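Local coordinates for protein 4-hydroxybutyrate CoA-transferase (Porphyromonas gingivalis, PDB 3EH7) that probably transfers coenzyme A between acyl-CoA thioesters and carboxylates such as acetate or 4-hydroxybutyrate, at residues D246-V249 against E250-S254; A37-Q41 against S42-A46. All blocks are in the same frame, centred on the assembly; numbering follows the deposited sequence.

Interaction 1 of 2, residues D246-V249 against E250-S254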
loop_
_atom_site.group_PDB
_atom_site.type_symbol
_atom_site.label_atom_id
_atom_site.label_comp_id
_atom_site.label_asym_id
_atom_site.label_seq_id
_atom_site.Cartn_x
_atom_site.Cartn_y
_atom_site.Cartn_z
ATOM N N ASP A 246 -25.385 -3.933 -13.787
ATOM C CA ASP A 246 -26.820 -3.682 -13.834
ATOM C C ASP A 246 -27.317 -2.956 -12.615
ATOM O O ASP A 246 -28.143 -2.044 -12.741
ATOM C CB ASP A 246 -27.609 -4.985 -14.017
ATOM C CG ASP A 246 -27.468 -5.553 -15.425
ATOM O OD1 ASP A 246 -28.403 -5.373 -16.243
ATOM O OD2 ASP A 246 -26.411 -6.166 -15.717
ATOM N N GLY A 247 -26.825 -3.365 -11.445
ATOM C CA GLY A 247 -27.290 -2.834 -10.149
ATOM C C GLY A 247 -27.087 -1.330 -10.025
ATOM O O GLY A 247 -27.948 -0.634 -9.503
ATOM N N VAL A 248 -25.946 -0.842 -10.534
ATOM C CA VAL A 248 -25.628 0.584 -10.516
ATOM C C VAL A 248 -26.555 1.325 -11.460
ATOM O O VAL A 248 -27.141 2.334 -11.072
ATOM C CB VAL A 248 -24.109 0.891 -10.830
ATOM C CG1 VAL A 248 -23.923 2.305 -11.371
ATOM C CG2 VAL A 248 -23.265 0.724 -9.567
ATOM N N VAL A 249 -26.712 0.815 -12.680
ATOM C CA VAL A 249 -27.561 1.473 -13.684
ATOM C C VAL A 249 -28.999 1.608 -13.193
ATOM O O VAL A 249 -29.682 2.593 -13.497
ATOM C CB VAL A 249 -27.551 0.722 -15.024
ATOM C CG1 VAL A 249 -28.618 1.299 -15.974
ATOM C CG2 VAL A 249 -26.168 0.745 -15.673
ATOM N N GLU A 250 -29.465 0.615 -12.441
ATOM C CA GLU A 250 -30.832 0.649 -11.879
ATOM C C GLU A 250 -30.967 1.822 -10.921
ATOM O O GLU A 250 -31.978 2.510 -10.920
ATOM C CB GLU A 250 -31.184 -0.667 -11.165
ATOM C CG GLU A 250 -32.558 -0.640 -10.496
ATOM C CD GLU A 250 -32.843 -1.875 -9.632
ATOM O OE1 GLU A 250 -31.925 -2.708 -9.387
ATOM O OE2 GLU A 250 -33.998 -1.994 -9.186
ATOM N N LEU A 251 -29.932 2.077 -10.121
ATOM C CA LEU A 251 -29.980 3.228 -9.222
ATOM C C LEU A 251 -29.779 4.550 -9.946
ATOM O O LEU A 251 -30.185 5.591 -9.439
ATOM C CB LEU A 251 -28.990 3.083 -8.069
ATOM C CG LEU A 251 -29.403 2.186 -6.906
ATOM C CD1 LEU A 251 -28.215 1.960 -6.002
ATOM C CD2 LEU A 251 -30.529 2.784 -6.121
ATOM N N VAL A 252 -29.161 4.543 -11.123
ATOM C CA VAL A 252 -29.113 5.765 -11.907
ATOM C C VAL A 252 -30.516 6.053 -12.422
ATOM O O VAL A 252 -31.033 7.150 -12.245
ATOM C CB VAL A 252 -28.159 5.686 -13.101
ATOM C CG1 VAL A 252 -28.371 6.922 -14.017
ATOM C CG2 VAL A 252 -26.689 5.569 -12.622
ATOM N N ARG A 253 -31.142 5.045 -13.022
ATOM C CA ARG A 253 -32.456 5.226 -13.625
ATOM C C ARG A 253 -33.465 5.653 -12.580
ATOM O O ARG A 253 -34.372 6.408 -12.874
ATOM C CB ARG A 253 -32.905 3.950 -14.334
ATOM C CG ARG A 253 -32.151 3.717 -15.617
ATOM C CD ARG A 253 -32.494 2.382 -16.221
ATOM N NE ARG A 253 -32.020 2.259 -17.599
ATOM C CZ ARG A 253 -31.705 1.104 -18.196
ATOM N NH1 ARG A 253 -31.300 1.097 -19.456
ATOM N NH2 ARG A 253 -31.790 -0.055 -17.545
ATOM N N SER A 254 -33.283 5.217 -11.339
ATOM C CA SER A 254 -34.204 5.618 -10.286
ATOM C C SER A 254 -33.856 6.928 -9.570
ATOM O O SER A 254 -34.540 7.301 -8.612
ATOM C CB SER A 254 -34.300 4.510 -9.250
ATOM O OG SER A 254 -33.032 4.270 -8.707
HETATM O O HOH W 1 -29.794 -1.941 -7.860
#

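Interaction 2 of 2, residues A37-Q41 against S42-A46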
loop_
_atom_site.group_PDB
_atom_site.type_symbol
_atom_site.label_atom_id
_atom_site.label_comp_id
_atom_site.label_asym_id
_atom_site.label_seq_id
_atom_site.Cartn_x
_atom_site.Cartn_y
_atom_site.Cartn_z
ATOM N N ALA A 37 -15.599 -8.624 -20.364
ATOM C CA ALA A 37 -16.752 -8.780 -21.275
ATOM C C ALA A 37 -16.394 -8.444 -22.715
ATOM O O ALA A 37 -17.106 -8.858 -23.644
ATOM C CB ALA A 37 -17.951 -7.931 -20.820
ATOM N N GLY A 38 -15.287 -7.729 -22.895
ATOM C CA GLY A 38 -14.852 -7.311 -24.211
ATOM C C GLY A 38 -13.834 -8.222 -24.830
ATOM O O GLY A 38 -13.155 -7.838 -25.744
ATOM N N VAL A 39 -13.699 -9.425 -24.308
ATOM C CA VAL A 39 -12.764 -10.389 -24.887
ATOM C C VAL A 39 -13.128 -10.536 -26.372
ATOM O O VAL A 39 -14.294 -10.680 -26.709
ATOM C CB VAL A 39 -12.832 -11.759 -24.145
ATOM C CG1 VAL A 39 -12.607 -12.904 -25.101
ATOM C CG2 VAL A 39 -11.809 -11.822 -23.001
ATOM N N PRO A 40 -12.139 -10.448 -27.260
ATOM C CA PRO A 40 -12.433 -10.520 -28.692
ATOM C C PRO A 40 -12.764 -11.959 -29.147
ATOM O O PRO A 40 -11.876 -12.708 -29.527
ATOM C CB PRO A 40 -11.125 -10.021 -29.321
ATOM C CG PRO A 40 -10.090 -10.428 -28.344
ATOM C CD PRO A 40 -10.707 -10.214 -27.008
ATOM N N GLN A 41 -14.044 -12.307 -29.138
ATOM C CA GLN A 41 -14.464 -13.691 -29.319
ATOM C C GLN A 41 -14.050 -14.331 -30.642
ATOM O O GLN A 41 -13.674 -15.506 -30.637
ATOM C CB GLN A 41 -15.982 -13.832 -29.121
ATOM C CG GLN A 41 -16.429 -13.471 -27.729
ATOM C CD GLN A 41 -17.930 -13.395 -27.596
ATOM O OE1 GLN A 41 -18.666 -14.159 -28.249
ATOM N NE2 GLN A 41 -18.405 -12.459 -26.758
ATOM N N SER A 42 -14.121 -13.603 -31.763
ATOM C CA SER A 42 -13.735 -14.186 -33.071
ATOM C C SER A 42 -12.258 -14.545 -33.147
ATOM O O SER A 42 -11.887 -15.616 -33.656
ATOM C CB SER A 42 -14.048 -13.254 -34.239
ATOM O OG SER A 42 -15.406 -12.915 -34.226
ATOM N N CYS A 43 -11.406 -13.666 -32.639
ATOM C CA CYS A 43 -9.968 -13.940 -32.665
ATOM C C CYS A 43 -9.602 -15.040 -31.692
ATOM O O CYS A 43 -8.730 -15.843 -31.984
ATOM C CB CYS A 43 -9.146 -12.690 -32.400
ATOM S SG CYS A 43 -9.222 -11.518 -33.785
ATOM N N VAL A 44 -10.274 -15.091 -30.546
ATOM C CA VAL A 44 -10.015 -16.160 -29.592
ATOM C C VAL A 44 -10.363 -17.501 -30.217
ATOM O O VAL A 44 -9.601 -18.453 -30.082
ATOM C CB VAL A 44 -10.765 -15.979 -28.254
ATOM C CG1 VAL A 44 -10.794 -17.309 -27.473
ATOM C CG2 VAL A 44 -10.093 -14.929 -27.416
ATOM N N ASP A 45 -11.490 -17.579 -30.921
ATOM C CA ASP A 45 -11.860 -18.824 -31.603
ATOM C C ASP A 45 -10.810 -19.231 -32.619
ATOM O O ASP A 45 -10.450 -20.400 -32.711
ATOM C CB ASP A 45 -13.189 -18.693 -32.337
ATOM C CG ASP A 45 -14.374 -18.678 -31.411
ATOM O OD1 ASP A 45 -14.188 -18.802 -30.187
ATOM O OD2 ASP A 45 -15.511 -18.539 -31.911
ATOM N N ALA A 46 -10.338 -18.266 -33.401
ATOM C CA ALA A 46 -9.265 -18.513 -34.358
ATOM C C ALA A 46 -7.980 -18.969 -33.654
ATOM O O ALA A 46 -7.299 -19.865 -34.133
ATOM C CB ALA A 46 -9.008 -17.269 -35.215
HETATM O O HOH W 2 -14.466 -16.897 -28.501
#

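Interaction 1 of 2, residues D246-V249 against E250-S254
V249 and R253 meet one turn apart on the alpha-helix 246-253, which lies in the connection between the neighbouring parallel strands 238-240 and 269-271. The backbone bonds follow the i to i+4 pattern. R253 N to V249 O is the straightest, 2.9 Å with 167° at the hydrogen; E250 N reaches D246 O, V252 N reaches V248 O, and L251 N makes only a weak bond to G247 O at 3.4 Å.

The apolar contact is one of methyl against guanidinium. V249 CG1 lies 3.6 Å above the plane of the R253 guanidinium, over one face and offset toward its rim, and is 3.8 Å from NH2. R253 CG stands beside its own backbone N (chi1 -73°), and the chain runs extended from there to NE, which carries the flat group back over the valine. NH2 itself is held by a salt bridge to D279, while V249 and R253 both also pack on F283 of helix 278-284. On another side of the helix V248 and L251 touch L228.

Polar side chains mark both helix ends. D246 OD1 is hydrogen-bonded to S277 OG, and at the other end S254 OG donates to E250 O, 3.0 Å away, an acceptor that S254 N also uses. A water links the weakly bound carbonyl to the E250 side chain, donating to G247 O at 2.8 Å and to E250 OE1 at 2.7 Å.

Interaction 2 of 2, residues A37-Q41 against S42-A46
V39 and V44 touch through their methyls, V39 CG1 lying 4.0 Å from V44 CG2, with the two side chains crossing at about a right angle. V44 CG1 is anti to the backbone N (chi1 163°), which leaves CG2 beside that N and facing the preceding loop; CG2 also lies 3.5 Å from P40 O. The loop valine thus packs against the first turn of the helix, and V39 is covered further by Y188.

Two backbone bonds start that helix. V44 N donates to P40 O at 3.0 Å with 161° at the hydrogen, nearly in line with the carbonyl bond, and D45 N donates to Q41 O, its donor tilted 27° from the carbonyl plane. P40 is the N-cap residue of helix 41-49, which joins the adjacent parallel strands 30-33 and 58-60 in a beta-alpha-beta crossover. Proline has no polar side-chain atom to cap with, and partners from elsewhere in the chain serve the first N-H groups: the carboxylate of E158, on strand 154-160, accepts from S42 N and C43 N, and Q41 N is bonded to Y185 OH.

At the outer side, D45 CG stands 3.3 Å from Q41 O. A water bridges the pair, donating to Q41 O at 2.7 Å and to D45 OD1 at 2.6 Å.

Both are local, partly buried contacts, one within a helix and one where a loop enters a helix, about 28 Å apart between centres. They hold different elements: interaction 2 belongs to a connection of the parallel sheet that includes strand 30-33, interaction 1 to one of the mixed sheet that includes strand 238-240. In each the valines are buried or partly so, while R253 and D45 are exposed. Interaction 1 sets a methyl against a guanidinium beside helix 278-284; in interaction 2 a buried loop supplies apolar contact and a carboxylate from the sheet takes two of the first N-H groups. One water joins a backbone carbonyl to an acidic side chain three residues on in interaction 1 and four in interaction 2.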